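Local atomic coordinates of transcriptional activator, putative (Pyrococcus furiosus, PDB entry 1RTW), a protein that is of unknown function but, as a putative transcriptional activator of the all-helical TENA/THI-4/PQQC family, forms an assembly of four chains. Residues B[99-104]-B[198-203]; B[7-12]-B[186-191]; B[54-59]-B[108-113]. All coordinates share one frame; numbering follows the deposited sequence.

Contact 1. Residues B[99-104]-B[198-203]; sequences DWRAKS and ELIFWD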
ATOM      1  N   ASP B  99      -1.568 -23.938   7.821  1.00 23.70           N
ATOM      2  CA  ASP B  99      -2.651 -23.863   8.791  1.00 24.58           C
ATOM      3  C   ASP B  99      -3.401 -22.514   8.757  1.00 24.00           C
ATOM      4  O   ASP B  99      -2.787 -21.451   8.633  1.00 17.97           O
ATOM      5  CB  ASP B  99      -2.099 -24.101  10.195  1.00 23.22           C
ATOM      6  CG  ASP B  99      -3.191 -24.228  11.225  1.00 23.91           C
ATOM      7  OD1 ASP B  99      -3.496 -25.366  11.639  1.00 24.25           O
ATOM      8  OD2 ASP B  99      -3.759 -23.191  11.601  1.00 23.11           O
ATOM      9  N   TRP B 100      -4.716 -22.573   8.960  1.00 26.86           N
ATOM     10  CA  TRP B 100      -5.573 -21.384   8.954  1.00 30.29           C
ATOM     11  C   TRP B 100      -5.168 -20.316   9.978  1.00 28.40           C
ATOM     12  O   TRP B 100      -5.259 -19.123   9.695  1.00 26.83           O
ATOM     13  CB  TRP B 100      -7.056 -21.766   9.120  1.00 38.37           C
ATOM     14  CG  TRP B 100      -7.437 -22.297  10.482  1.00 48.35           C
ATOM     15  CD1 TRP B 100      -7.914 -21.575  11.543  1.00 52.37           C
ATOM     16  CD2 TRP B 100      -7.399 -23.665  10.915  1.00 54.11           C
ATOM     17  NE1 TRP B 100      -8.171 -22.406  12.607  1.00 54.76           N
ATOM     18  CE2 TRP B 100      -7.863 -23.694  12.251  1.00 55.53           C
ATOM     19  CE3 TRP B 100      -7.010 -24.870  10.306  1.00 56.02           C
ATOM     20  CZ2 TRP B 100      -7.961 -24.884  12.988  1.00 57.98           C
ATOM     21  CZ3 TRP B 100      -7.106 -26.053  11.038  1.00 58.79           C
ATOM     22  CH2 TRP B 100      -7.573 -26.048  12.368  1.00 59.48           C
ATOM     23  N   ARG B 101      -4.717 -20.745  11.155  1.00 27.18           N
ATOM     24  CA  ARG B 101      -4.275 -19.814  12.187  1.00 27.17           C
ATOM     25  C   ARG B 101      -3.044 -19.038  11.709  1.00 25.47           C
ATOM     26  O   ARG B 101      -2.886 -17.855  12.008  1.00 24.90           O
ATOM     27  CB  ARG B 101      -3.924 -20.546  13.490  1.00 29.91           C
ATOM     28  CG  ARG B 101      -5.102 -21.139  14.263  1.00 31.46           C
ATOM     29  CD  ARG B 101      -5.195 -22.640  14.055  1.00 31.24           C
ATOM     30  NE  ARG B 101      -5.312 -23.365  15.311  1.00 31.76           N
ATOM     31  CZ  ARG B 101      -4.950 -24.631  15.484  1.00 30.93           C
ATOM     32  NH1 ARG B 101      -4.445 -25.329  14.478  1.00 24.84           N
ATOM     33  NH2 ARG B 101      -5.083 -25.193  16.678  1.00 33.92           N
ATOM     34  N   ALA B 102      -2.167 -19.716  10.975  1.00 23.73           N
ATOM     35  CA  ALA B 102      -0.958 -19.079  10.470  1.00 22.01           C
ATOM     36  C   ALA B 102      -1.275 -17.999   9.439  1.00 19.88           C
ATOM     37  O   ALA B 102      -0.786 -16.876   9.546  1.00 18.25           O
ATOM     38  CB  ALA B 102      -0.003 -20.117   9.896  1.00 18.47           C
ATOM     39  N   LYS B 103      -2.110 -18.335   8.458  1.00 20.49           N
ATOM     40  CA  LYS B 103      -2.488 -17.378   7.411  1.00 21.98           C
ATOM     41  C   LYS B 103      -3.176 -16.160   8.018  1.00 20.30           C
ATOM     42  O   LYS B 103      -2.949 -15.032   7.597  1.00 20.40           O
ATOM     43  CB  LYS B 103      -3.428 -18.026   6.388  1.00 24.38           C
ATOM     44  CG  LYS B 103      -2.835 -19.221   5.669  1.00 26.45           C
ATOM     45  CD  LYS B 103      -3.766 -19.724   4.583  1.00 30.92           C
ATOM     46  CE  LYS B 103      -5.092 -20.217   5.155  1.00 33.38           C
ATOM     47  NZ  LYS B 103      -5.972 -20.801   4.094  1.00 34.03           N
ATOM     48  N   SER B 104      -4.005 -16.412   9.023  1.00 18.89           N
ATOM     49  CA  SER B 104      -4.742 -15.378   9.724  1.00 18.76           C
ATOM     50  C   SER B 104      -3.800 -14.413  10.459  1.00 17.67           C
ATOM     51  O   SER B 104      -4.035 -13.211  10.532  1.00 19.05           O
ATOM     52  CB  SER B 104      -5.686 -16.059  10.712  1.00 20.24           C
ATOM     53  OG  SER B 104      -6.511 -15.114  11.349  1.00 32.26           O
ATOM     54  N   GLU B 198       0.260 -14.956  18.804  1.00 19.08           N
ATOM     55  CA  GLU B 198       1.465 -15.659  19.250  1.00 19.10           C
ATOM     56  C   GLU B 198       1.079 -16.875  20.085  1.00 18.94           C
ATOM     57  O   GLU B 198       1.622 -17.968  19.919  1.00 17.45           O
ATOM     58  CB  GLU B 198       2.339 -14.733  20.107  1.00 18.65           C
ATOM     59  CG  GLU B 198       3.219 -13.777  19.310  1.00 18.78           C
ATOM     60  CD  GLU B 198       4.285 -14.504  18.502  1.00 20.54           C
ATOM     61  OE1 GLU B 198       4.941 -15.402  19.058  1.00 21.28           O
ATOM     62  OE2 GLU B 198       4.468 -14.195  17.308  1.00 21.03           O
ATOM     63  N   LEU B 199       0.139 -16.665  20.999  1.00 20.35           N
ATOM     64  CA  LEU B 199      -0.332 -17.737  21.870  1.00 20.76           C
ATOM     65  C   LEU B 199      -0.981 -18.869  21.076  1.00 19.40           C
ATOM     66  O   LEU B 199      -0.770 -20.039  21.361  1.00 20.32           O
ATOM     67  CB  LEU B 199      -1.342 -17.188  22.875  1.00 16.83           C
ATOM     68  CG  LEU B 199      -2.069 -18.273  23.678  1.00 20.16           C
ATOM     69  CD1 LEU B 199      -1.090 -19.042  24.552  1.00 18.00           C
ATOM     70  CD2 LEU B 199      -3.176 -17.650  24.510  1.00 20.92           C
ATOM     71  N   ILE B 200      -1.791 -18.495  20.096  1.00 20.85           N
ATOM     72  CA  ILE B 200      -2.510 -19.438  19.261  1.00 21.22           C
ATOM     73  C   ILE B 200      -1.612 -20.211  18.300  1.00 19.98           C
ATOM     74  O   ILE B 200      -1.861 -21.385  18.016  1.00 19.88           O
ATOM     75  CB  ILE B 200      -3.613 -18.685  18.465  1.00 24.50           C
ATOM     76  CG1 ILE B 200      -4.723 -18.243  19.421  1.00 25.04           C
ATOM     77  CG2 ILE B 200      -4.186 -19.550  17.350  1.00 24.00           C
ATOM     78  CD1 ILE B 200      -5.723 -17.294  18.785  1.00 28.35           C
ATOM     79  N   PHE B 201      -0.561 -19.563  17.813  1.00 17.16           N
ATOM     80  CA  PHE B 201       0.329 -20.213  16.869  1.00 15.83           C
ATOM     81  C   PHE B 201       0.919 -21.519  17.388  1.00 14.88           C
ATOM     82  O   PHE B 201       1.060 -22.482  16.629  1.00 15.09           O
ATOM     83  CB  PHE B 201       1.444 -19.259  16.445  1.00 13.11           C
ATOM     84  CG  PHE B 201       2.006 -19.556  15.095  1.00  9.68           C
ATOM     85  CD1 PHE B 201       3.039 -20.481  14.944  1.00 10.24           C
ATOM     86  CD2 PHE B 201       1.509 -18.900  13.966  1.00 10.18           C
ATOM     87  CE1 PHE B 201       3.572 -20.746  13.684  1.00  8.47           C
ATOM     88  CE2 PHE B 201       2.031 -19.151  12.699  1.00 10.47           C
ATOM     89  CZ  PHE B 201       3.066 -20.077  12.555  1.00 11.69           C
ATOM     90  N   TRP B 202       1.250 -21.559  18.678  1.00 14.87           N
ATOM     91  CA  TRP B 202       1.835 -22.762  19.262  1.00 16.27           C
ATOM     92  C   TRP B 202       0.925 -23.982  19.116  1.00 17.96           C
ATOM     93  O   TRP B 202       1.414 -25.097  18.958  1.00 17.32           O
ATOM     94  CB  TRP B 202       2.191 -22.540  20.729  1.00 15.47           C
ATOM     95  CG  TRP B 202       3.237 -21.481  20.955  1.00 15.61           C
ATOM     96  CD1 TRP B 202       3.043 -20.244  21.500  1.00 15.14           C
ATOM     97  CD2 TRP B 202       4.631 -21.554  20.612  1.00 12.30           C
ATOM     98  NE1 TRP B 202       4.224 -19.541  21.511  1.00 13.59           N
ATOM     99  CE2 TRP B 202       5.210 -20.319  20.979  1.00 12.08           C
ATOM    100  CE3 TRP B 202       5.436 -22.533  20.029  1.00  9.13           C
ATOM    101  CZ2 TRP B 202       6.568 -20.044  20.778  1.00 12.93           C
ATOM    102  CZ3 TRP B 202       6.785 -22.255  19.826  1.00 10.70           C
ATOM    103  CH2 TRP B 202       7.337 -21.021  20.203  1.00  8.94           C
ATOM    104  N   ASP B 203      -0.389 -23.765  19.128  1.00 20.14           N
ATOM    105  CA  ASP B 203      -1.355 -24.862  18.987  1.00 23.08           C
ATOM    106  C   ASP B 203      -1.307 -25.560  17.626  1.00 24.19           C
ATOM    107  O   ASP B 203      -1.683 -26.727  17.510  1.00 25.28           O
ATOM    108  CB  ASP B 203      -2.787 -24.370  19.234  1.00 24.86           C
ATOM    109  CG  ASP B 203      -3.023 -23.936  20.667  1.00 27.24           C
ATOM    110  OD1 ASP B 203      -3.758 -22.942  20.878  1.00 26.11           O
ATOM    111  OD2 ASP B 203      -2.480 -24.591  21.584  1.00 30.17           O
TER
HETATM  112  O   HOH W   1      -6.047 -22.602  18.465  1.00 27.44           O
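Ile200 is the first residue of 198-203 to touch 99-104: its CG2 branch lies against the aliphatic part of Arg101, with CG2 3.6 Å from Arg101 CG. A chi1 of -70° sets Ile200 CG2 anti to its backbone N and leaves that methyl facing helix 100-115. Next comes Phe201, which reaches Ala102 with the far part of its ring; Phe201 CE2 stands 3.6 Å from Ala102 CB, and Asn42 of helix 33-60 touches both residues. The CA atoms of Arg101 and Phe201, 6.6 Å apart, mark the closest backbone approach. The end of helix 181-201 thus meets the start of helix 100-115 within the all-helical TENA/THI-4/PQQC fold, and Asp99 is the N-cap of the latter. Last comes Asp203, whose CB is 3.5 Å from Arg101 NH2, while its carboxylate is reached through water 1, which accepts from Arg101 NH2 at 3.3 Å and donates a weak bond to Asp203 OD1. Asp203 OD2 is hydrogen-bonded to His20. Through NH1, the same guanidinium is held by a salt bridge to Asp99 OD1 (3.0 Å), bent to 139° at the hydrogen. The acceptor lies almost in the guanidinium plane.

Contact 2. Residues B[7-12]-B[186-191]; sequences IKENEN and RAREVF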
ATOM      1  N   ILE B   7       3.652  -5.002  27.923  1.00 41.38           N
ATOM      2  CA  ILE B   7       3.849  -6.321  28.512  1.00 44.07           C
ATOM      3  C   ILE B   7       3.028  -6.564  29.772  1.00 47.01           C
ATOM      4  O   ILE B   7       2.465  -7.643  29.946  1.00 45.66           O
ATOM      5  CB  ILE B   7       5.345  -6.567  28.797  1.00 43.15           C
ATOM      6  CG1 ILE B   7       6.077  -6.798  27.474  1.00 42.04           C
ATOM      7  CG2 ILE B   7       5.537  -7.760  29.731  1.00 42.93           C
ATOM      8  CD1 ILE B   7       7.576  -6.837  27.596  1.00 43.77           C
ATOM      9  N   LYS B   8       2.949  -5.548  30.627  1.00 52.71           N
ATOM     10  CA  LYS B   8       2.214  -5.623  31.887  1.00 58.02           C
ATOM     11  C   LYS B   8       0.718  -5.890  31.705  1.00 56.45           C
ATOM     12  O   LYS B   8       0.145  -6.749  32.377  1.00 54.64           O
ATOM     13  CB  LYS B   8       2.429  -4.328  32.683  1.00 67.42           C
ATOM     14  CG  LYS B   8       1.780  -4.304  34.068  1.00 77.66           C
ATOM     15  CD  LYS B   8       2.066  -2.999  34.815  1.00 85.49           C
ATOM     16  CE  LYS B   8       1.439  -1.793  34.122  1.00 90.67           C
ATOM     17  NZ  LYS B   8       1.763  -0.513  34.818  1.00 96.96           N
ATOM     18  N   GLU B   9       0.110  -5.203  30.746  1.00 54.85           N
ATOM     19  CA  GLU B   9      -1.319  -5.332  30.494  1.00 52.80           C
ATOM     20  C   GLU B   9      -1.745  -6.554  29.672  1.00 48.45           C
ATOM     21  O   GLU B   9      -2.937  -6.788  29.473  1.00 47.38           O
ATOM     22  CB  GLU B   9      -1.833  -4.001  29.933  1.00 56.17           C
ATOM     23  CG  GLU B   9      -2.817  -4.039  28.781  1.00 62.62           C
ATOM     24  CD  GLU B   9      -2.871  -2.711  28.038  1.00 66.41           C
ATOM     25  OE1 GLU B   9      -3.896  -2.433  27.379  1.00 67.88           O
ATOM     26  OE2 GLU B   9      -1.882  -1.944  28.103  1.00 68.06           O
ATOM     27  N   ASN B  10      -0.766  -7.341  29.220  1.00 44.36           N
ATOM     28  CA  ASN B  10      -1.022  -8.570  28.456  1.00 41.75           C
ATOM     29  C   ASN B  10      -0.295  -9.746  29.094  1.00 43.82           C
ATOM     30  O   ASN B  10      -0.221 -10.828  28.504  1.00 43.51           O
ATOM     31  CB  ASN B  10      -0.554  -8.456  26.998  1.00 37.05           C
ATOM     32  CG  ASN B  10      -1.384  -7.494  26.187  1.00 31.65           C
ATOM     33  OD1 ASN B  10      -2.385  -7.870  25.591  1.00 29.11           O
ATOM     34  ND2 ASN B  10      -0.957  -6.245  26.146  1.00 28.33           N
ATOM     35  N   GLU B  11       0.216  -9.548  30.307  1.00 47.22           N
ATOM     36  CA  GLU B  11       0.947 -10.600  31.005  1.00 49.76           C
ATOM     37  C   GLU B  11       0.118 -11.866  31.181  1.00 48.13           C
ATOM     38  O   GLU B  11       0.664 -12.968  31.253  1.00 44.52           O
ATOM     39  CB  GLU B  11       1.477 -10.099  32.354  1.00 55.91           C
ATOM     40  CG  GLU B  11       0.416  -9.842  33.423  1.00 64.88           C
ATOM     41  CD  GLU B  11       0.996  -9.283  34.719  1.00 68.45           C
ATOM     42  OE1 GLU B  11       2.201  -8.943  34.760  1.00 69.98           O
ATOM     43  OE2 GLU B  11       0.239  -9.174  35.705  1.00 69.47           O
ATOM     44  N   ASN B  12      -1.202 -11.718  31.179  1.00 47.91           N
ATOM     45  CA  ASN B  12      -2.082 -12.868  31.334  1.00 49.15           C
ATOM     46  C   ASN B  12      -2.013 -13.760  30.090  1.00 46.98           C
ATOM     47  O   ASN B  12      -1.927 -14.986  30.202  1.00 46.82           O
ATOM     48  CB  ASN B  12      -3.521 -12.416  31.613  1.00 54.07           C
ATOM     49  CG  ASN B  12      -4.217 -13.283  32.661  1.00 58.61           C
ATOM     50  OD1 ASN B  12      -4.686 -12.779  33.687  1.00 58.63           O
ATOM     51  ND2 ASN B  12      -4.283 -14.590  32.408  1.00 58.52           N
ATOM     52  N   ARG B 186      -4.233   2.712  20.024  1.00 46.34           N
ATOM     53  CA  ARG B 186      -4.358   1.945  18.786  1.00 48.01           C
ATOM     54  C   ARG B 186      -3.258   0.884  18.795  1.00 42.34           C
ATOM     55  O   ARG B 186      -3.514  -0.290  18.538  1.00 38.01           O
ATOM     56  CB  ARG B 186      -4.189   2.861  17.570  1.00 58.65           C
ATOM     57  CG  ARG B 186      -5.376   3.769  17.273  1.00 72.14           C
ATOM     58  CD  ARG B 186      -6.213   3.223  16.125  1.00 83.10           C
ATOM     59  NE  ARG B 186      -7.313   4.119  15.780  1.00 95.21           N
ATOM     60  CZ  ARG B 186      -8.110   3.968  14.724  1.00102.65           C
ATOM     61  NH1 ARG B 186      -7.940   2.949  13.891  1.00107.53           N
ATOM     62  NH2 ARG B 186      -9.087   4.840  14.504  1.00107.68           N
ATOM     63  N   ALA B 187      -2.047   1.312  19.140  1.00 36.84           N
ATOM     64  CA  ALA B 187      -0.905   0.416  19.214  1.00 34.06           C
ATOM     65  C   ALA B 187      -1.104  -0.592  20.334  1.00 32.77           C
ATOM     66  O   ALA B 187      -0.764  -1.758  20.176  1.00 34.77           O
ATOM     67  CB  ALA B 187       0.373   1.206  19.436  1.00 31.97           C
ATOM     68  N   ARG B 188      -1.637  -0.144  21.472  1.00 31.31           N
ATOM     69  CA  ARG B 188      -1.881  -1.056  22.589  1.00 30.76           C
ATOM     70  C   ARG B 188      -2.772  -2.201  22.117  1.00 28.92           C
ATOM     71  O   ARG B 188      -2.526  -3.366  22.443  1.00 26.96           O
ATOM     72  CB  ARG B 188      -2.541  -0.336  23.774  1.00 32.51           C
ATOM     73  CG  ARG B 188      -1.659   0.703  24.453  1.00 35.72           C
ATOM     74  CD  ARG B 188      -2.352   1.325  25.669  1.00 40.98           C
ATOM     75  NE  ARG B 188      -1.792   2.628  26.038  1.00 44.23           N
ATOM     76  CZ  ARG B 188      -0.724   2.805  26.815  1.00 46.64           C
ATOM     77  NH1 ARG B 188      -0.085   1.761  27.326  1.00 47.97           N
ATOM     78  NH2 ARG B 188      -0.274   4.031  27.060  1.00 48.29           N
ATOM     79  N   GLU B 189      -3.786  -1.859  21.323  1.00 27.95           N
ATOM     80  CA  GLU B 189      -4.715  -2.846  20.787  1.00 30.15           C
ATOM     81  C   GLU B 189      -4.012  -3.829  19.854  1.00 28.31           C
ATOM     82  O   GLU B 189      -4.276  -5.028  19.899  1.00 26.56           O
ATOM     83  CB  GLU B 189      -5.871  -2.167  20.041  1.00 35.79           C
ATOM     84  CG  GLU B 189      -6.996  -1.660  20.944  1.00 44.64           C
ATOM     85  CD  GLU B 189      -7.624  -2.766  21.793  1.00 48.48           C
ATOM     86  OE1 GLU B 189      -7.765  -3.909  21.302  1.00 51.50           O
ATOM     87  OE2 GLU B 189      -7.971  -2.489  22.962  1.00 49.97           O
ATOM     88  N   VAL B 190      -3.135  -3.317  18.996  1.00 25.91           N
ATOM     89  CA  VAL B 190      -2.407  -4.175  18.079  1.00 24.70           C
ATOM     90  C   VAL B 190      -1.507  -5.133  18.857  1.00 23.63           C
ATOM     91  O   VAL B 190      -1.453  -6.324  18.538  1.00 22.95           O
ATOM     92  CB  VAL B 190      -1.613  -3.353  17.029  1.00 24.03           C
ATOM     93  CG1 VAL B 190      -0.675  -4.244  16.249  1.00 23.50           C
ATOM     94  CG2 VAL B 190      -2.580  -2.693  16.058  1.00 23.11           C
ATOM     95  N   PHE B 191      -0.856  -4.630  19.907  1.00 23.85           N
ATOM     96  CA  PHE B 191       0.023  -5.464  20.732  1.00 24.07           C
ATOM     97  C   PHE B 191      -0.772  -6.621  21.349  1.00 24.39           C
ATOM     98  O   PHE B 191      -0.303  -7.764  21.397  1.00 23.53           O
ATOM     99  CB  PHE B 191       0.699  -4.631  21.836  1.00 22.05           C
ATOM    100  CG  PHE B 191       1.759  -5.387  22.610  1.00 21.00           C
ATOM    101  CD1 PHE B 191       1.413  -6.220  23.678  1.00 19.17           C
ATOM    102  CD2 PHE B 191       3.101  -5.297  22.243  1.00 20.10           C
ATOM    103  CE1 PHE B 191       2.387  -6.954  24.364  1.00 19.70           C
ATOM    104  CE2 PHE B 191       4.082  -6.023  22.919  1.00 19.19           C
ATOM    105  CZ  PHE B 191       3.725  -6.855  23.982  1.00 19.28           C
TER
HETATM  106  O   HOH W   2      -2.830  -4.192  25.026  1.00 49.53           O
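Packing centres on the Phe191 ring, which meets an amide and an aliphatic side chain of 7-12. Asn10 comes to the rim: its ND2 lies 3.4 Å from Phe191 CD1, near the ring plane, and the amide is inclined 53° to the ring. This is an edge approach, so the amide is not stacked on the aromatic face. With Phe191 CG anti to the backbone N (chi1 -172°), the ring extends from helix 181-201 toward the link between helices 2-8 and 11-15. Ile7 adds a looser apolar touch, its CG1 4.2 Å from Phe191 CZ.

The polar link is indirect. Water 2 accepts from Asn10 ND2 at 3.0 Å and donates to Arg188 O at 2.7 Å, joining the side chain of one segment to the backbone of the other. Asn10 ND2 also donates to Leu6 O; two acceptors therefore hold the buried amide nitrogen and fix its orientation.

Charge contributes at longer range. Glu9 OE2 stands 4.2 Å from Arg188 NH1, too long for a salt bridge, and the two side chains cross at about a right angle. Arg188 NH1 has its salt bridge with Glu5, so any attraction to Glu9 is probably secondary.

A type I turn from Lys8 to Glu11 carries Glu9 and Asn10 over helix 181-201. Helix 118-142 lies alongside, with Ile7 on its Tyr126 and Phe191 on its Cys127, while Leu6 of helix 2-8 touches Phe191 and Arg188.

Contact 3. Residues B[54-59]-B[108-113]; sequences MALLMA and YLLSVA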
HETATM    1  N   MSE B  54       8.068  -6.509   7.670  1.00 13.12           N
HETATM    2  CA  MSE B  54       9.143  -5.606   8.038  1.00 11.73           C
HETATM    3  C   MSE B  54       9.515  -4.683   6.885  1.00  9.55           C
HETATM    4  O   MSE B  54       9.925  -3.546   7.101  1.00 11.42           O
HETATM    5  CB  MSE B  54      10.379  -6.405   8.453  1.00 15.29           C
HETATM    6  CG  MSE B  54      10.214  -7.232   9.703  1.00 18.55           C
HETATM    7 SE   MSE B  54      11.711  -8.418   9.937  1.00 28.79          SE
HETATM    8  CE  MSE B  54      12.985  -7.097  10.542  1.00 18.16           C
ATOM      9  N   ALA B  55       9.397  -5.184   5.661  1.00  8.05           N
ATOM     10  CA  ALA B  55       9.730  -4.393   4.493  1.00  6.26           C
ATOM     11  C   ALA B  55       8.660  -3.302   4.313  1.00  5.68           C
ATOM     12  O   ALA B  55       8.947  -2.182   3.923  1.00  5.19           O
ATOM     13  CB  ALA B  55       9.836  -5.295   3.277  1.00  1.80           C
ATOM     14  N   LEU B  56       7.418  -3.632   4.632  1.00  9.62           N
ATOM     15  CA  LEU B  56       6.345  -2.664   4.541  1.00  9.93           C
ATOM     16  C   LEU B  56       6.585  -1.546   5.550  1.00 11.63           C
ATOM     17  O   LEU B  56       6.384  -0.373   5.236  1.00 13.90           O
ATOM     18  CB  LEU B  56       5.021  -3.347   4.796  1.00 10.77           C
ATOM     19  CG  LEU B  56       4.560  -4.122   3.569  1.00 12.88           C
ATOM     20  CD1 LEU B  56       3.323  -4.914   3.907  1.00 13.30           C
ATOM     21  CD2 LEU B  56       4.276  -3.163   2.438  1.00 12.50           C
ATOM     22  N   LEU B  57       7.056  -1.910   6.744  1.00 11.96           N
ATOM     23  CA  LEU B  57       7.349  -0.936   7.781  1.00 12.39           C
ATOM     24  C   LEU B  57       8.524  -0.067   7.339  1.00 13.76           C
ATOM     25  O   LEU B  57       8.491   1.153   7.489  1.00 11.14           O
ATOM     26  CB  LEU B  57       7.696  -1.629   9.099  1.00 12.65           C
ATOM     27  CG  LEU B  57       6.554  -2.297   9.852  1.00 14.48           C
ATOM     28  CD1 LEU B  57       7.089  -2.982  11.106  1.00 14.69           C
ATOM     29  CD2 LEU B  57       5.498  -1.265  10.214  1.00 15.73           C
HETATM   30  N   MSE B  58       9.533  -0.700   6.740  1.00 15.09           N
HETATM   31  CA  MSE B  58      10.717   0.017   6.267  1.00 15.62           C
HETATM   32  C   MSE B  58      10.356   1.166   5.329  1.00 13.62           C
HETATM   33  O   MSE B  58      10.852   2.284   5.476  1.00 14.06           O
HETATM   34  CB  MSE B  58      11.704  -0.936   5.575  1.00 16.23           C
HETATM   35  CG  MSE B  58      12.882  -0.222   4.934  1.00 14.81           C
HETATM   36 SE   MSE B  58      14.340  -1.414   4.403  1.00 24.64          SE
HETATM   37  CE  MSE B  58      15.737  -0.084   4.227  1.00 15.62           C
ATOM     38  N   ALA B  59       9.467   0.889   4.387  1.00 11.78           N
ATOM     39  CA  ALA B  59       9.040   1.886   3.421  1.00 10.10           C
ATOM     40  C   ALA B  59       8.404   3.133   4.047  1.00 12.06           C
ATOM     41  O   ALA B  59       8.476   4.218   3.476  1.00 12.53           O
ATOM     42  CB  ALA B  59       8.083   1.251   2.446  1.00  7.53           C
ATOM     43  N   TYR B 108      -3.113 -10.462   9.159  1.00 16.00           N
ATOM     44  CA  TYR B 108      -3.340  -9.371  10.096  1.00 13.83           C
ATOM     45  C   TYR B 108      -2.107  -8.457  10.112  1.00 12.19           C
ATOM     46  O   TYR B 108      -2.238  -7.228  10.047  1.00 12.61           O
ATOM     47  CB  TYR B 108      -3.621  -9.903  11.502  1.00 13.39           C
ATOM     48  CG  TYR B 108      -3.677  -8.808  12.546  1.00 14.88           C
ATOM     49  CD1 TYR B 108      -4.748  -7.902  12.588  1.00 14.10           C
ATOM     50  CD2 TYR B 108      -2.647  -8.647  13.457  1.00 10.66           C
ATOM     51  CE1 TYR B 108      -4.778  -6.866  13.514  1.00 13.10           C
ATOM     52  CE2 TYR B 108      -2.664  -7.615  14.388  1.00 11.80           C
ATOM     53  CZ  TYR B 108      -3.727  -6.725  14.409  1.00 15.31           C
ATOM     54  OH  TYR B 108      -3.718  -5.674  15.305  1.00 16.39           O
ATOM     55  N   LEU B 109      -0.915  -9.054  10.144  1.00 11.17           N
ATOM     56  CA  LEU B 109       0.318  -8.263  10.176  1.00  9.63           C
ATOM     57  C   LEU B 109       0.473  -7.430   8.923  1.00 10.83           C
ATOM     58  O   LEU B 109       0.836  -6.261   9.000  1.00 12.11           O
ATOM     59  CB  LEU B 109       1.555  -9.127  10.390  1.00  9.54           C
ATOM     60  CG  LEU B 109       1.800  -9.671  11.803  1.00 11.06           C
ATOM     61  CD1 LEU B 109       3.152 -10.418  11.829  1.00  4.23           C
ATOM     62  CD2 LEU B 109       1.821  -8.501  12.810  1.00  9.99           C
ATOM     63  N   LEU B 110       0.199  -8.021   7.769  1.00 11.89           N
ATOM     64  CA  LEU B 110       0.285  -7.278   6.521  1.00 15.28           C
ATOM     65  C   LEU B 110      -0.756  -6.133   6.474  1.00 15.78           C
ATOM     66  O   LEU B 110      -0.487  -5.065   5.911  1.00 15.60           O
ATOM     67  CB  LEU B 110       0.125  -8.231   5.327  1.00 15.39           C
ATOM     68  CG  LEU B 110       1.230  -9.283   5.222  1.00 13.92           C
ATOM     69  CD1 LEU B 110       0.964 -10.159   4.004  1.00 13.18           C
ATOM     70  CD2 LEU B 110       2.583  -8.602   5.123  1.00  9.90           C
ATOM     71  N   SER B 111      -1.924  -6.339   7.089  1.00 16.01           N
ATOM     72  CA  SER B 111      -2.948  -5.288   7.113  1.00 17.37           C
ATOM     73  C   SER B 111      -2.507  -4.150   8.012  1.00 15.93           C
ATOM     74  O   SER B 111      -2.704  -2.986   7.681  1.00 14.47           O
ATOM     75  CB  SER B 111      -4.300  -5.823   7.576  1.00 18.53           C
ATOM     76  OG  SER B 111      -4.854  -6.645   6.571  1.00 25.73           O
ATOM     77  N   VAL B 112      -1.907  -4.487   9.152  1.00 15.33           N
ATOM     78  CA  VAL B 112      -1.417  -3.456  10.055  1.00 16.21           C
ATOM     79  C   VAL B 112      -0.276  -2.660   9.414  1.00 16.76           C
ATOM     80  O   VAL B 112      -0.204  -1.437   9.546  1.00 18.08           O
ATOM     81  CB  VAL B 112      -0.938  -4.050  11.378  1.00 16.98           C
ATOM     82  CG1 VAL B 112      -0.233  -2.993  12.210  1.00 14.70           C
ATOM     83  CG2 VAL B 112      -2.121  -4.616  12.145  1.00 17.54           C
ATOM     84  N   ALA B 113       0.603  -3.353   8.705  1.00 15.78           N
ATOM     85  CA  ALA B 113       1.731  -2.693   8.071  1.00 16.16           C
ATOM     86  C   ALA B 113       1.294  -1.821   6.895  1.00 15.40           C
ATOM     87  O   ALA B 113       1.872  -0.771   6.654  1.00 14.49           O
ATOM     88  CB  ALA B 113       2.759  -3.723   7.623  1.00 16.58           C
TER
HETATM   89  O   HOH W   3       3.592  -0.006   4.311  1.00 35.60           O
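Helices 33-60 and 100-115 come close here, with the CA atoms of Leu56 and Ala113 5.8 Å apart. Both residues direct their CB atoms at the opposing helix, and the small alanine permits the short approach: Ala113 CB lies 3.6 Å from Leu56 CB. One branch of the leucine continues the contact, since Leu56 CD1 is 3.9 Å from that same Ala113 methyl and 4.0 Å from Leu110 CD2. Leu56 CD1 therefore touches two residues spaced three apart on helix 100-115. Its placement follows from a chi1 of -78°, which sets CG beside the backbone N, and a chi2 of 174°. Leu110 reaches back with CD2, and the two leucine side chains cross at about a right angle, meeting through single methyl groups.

A water adds a polar bridge beside this apolar patch. Water 3 donates to Leu56 O and to Ala113 O, each at 3.0 Å, so it joins the two backbones where no direct hydrogen bond does. Ala113 O also accepts from Lys60 NZ.

Around the pair, Phe53 packs on Ala113, Leu56 meets Ala59 of the third subunit, and Leu110 meets Leu115 of the second. Close helix packing at a small residue is common in all-helical bundles such as this TENA/THI-4/PQQC family member; here the same helices also meet other subunits.

From the N terminus, 7-12 comes first, and its partner 186-191 lies late in the chain, so contact 2 closes a long loop. Contact 3, from 54-59 to 108-113, is nested wholly inside it. Contact 1 starts at 99-104, within the loop of contact 3, and ends at 198-203, beyond both; it crosses each of the others. Contacts 1 and 2 share helix 181-201, and contacts 1 and 3 share helix 100-115, their centres about 18 Å apart in each case. Contacts 2 and 3 touch directly where Val190 CG2 lies 3.3 Å from Tyr108 OH. Together they join the turn after helix 2-8 to helix 181-201, that helix to 100-115, and 100-115 to 33-60.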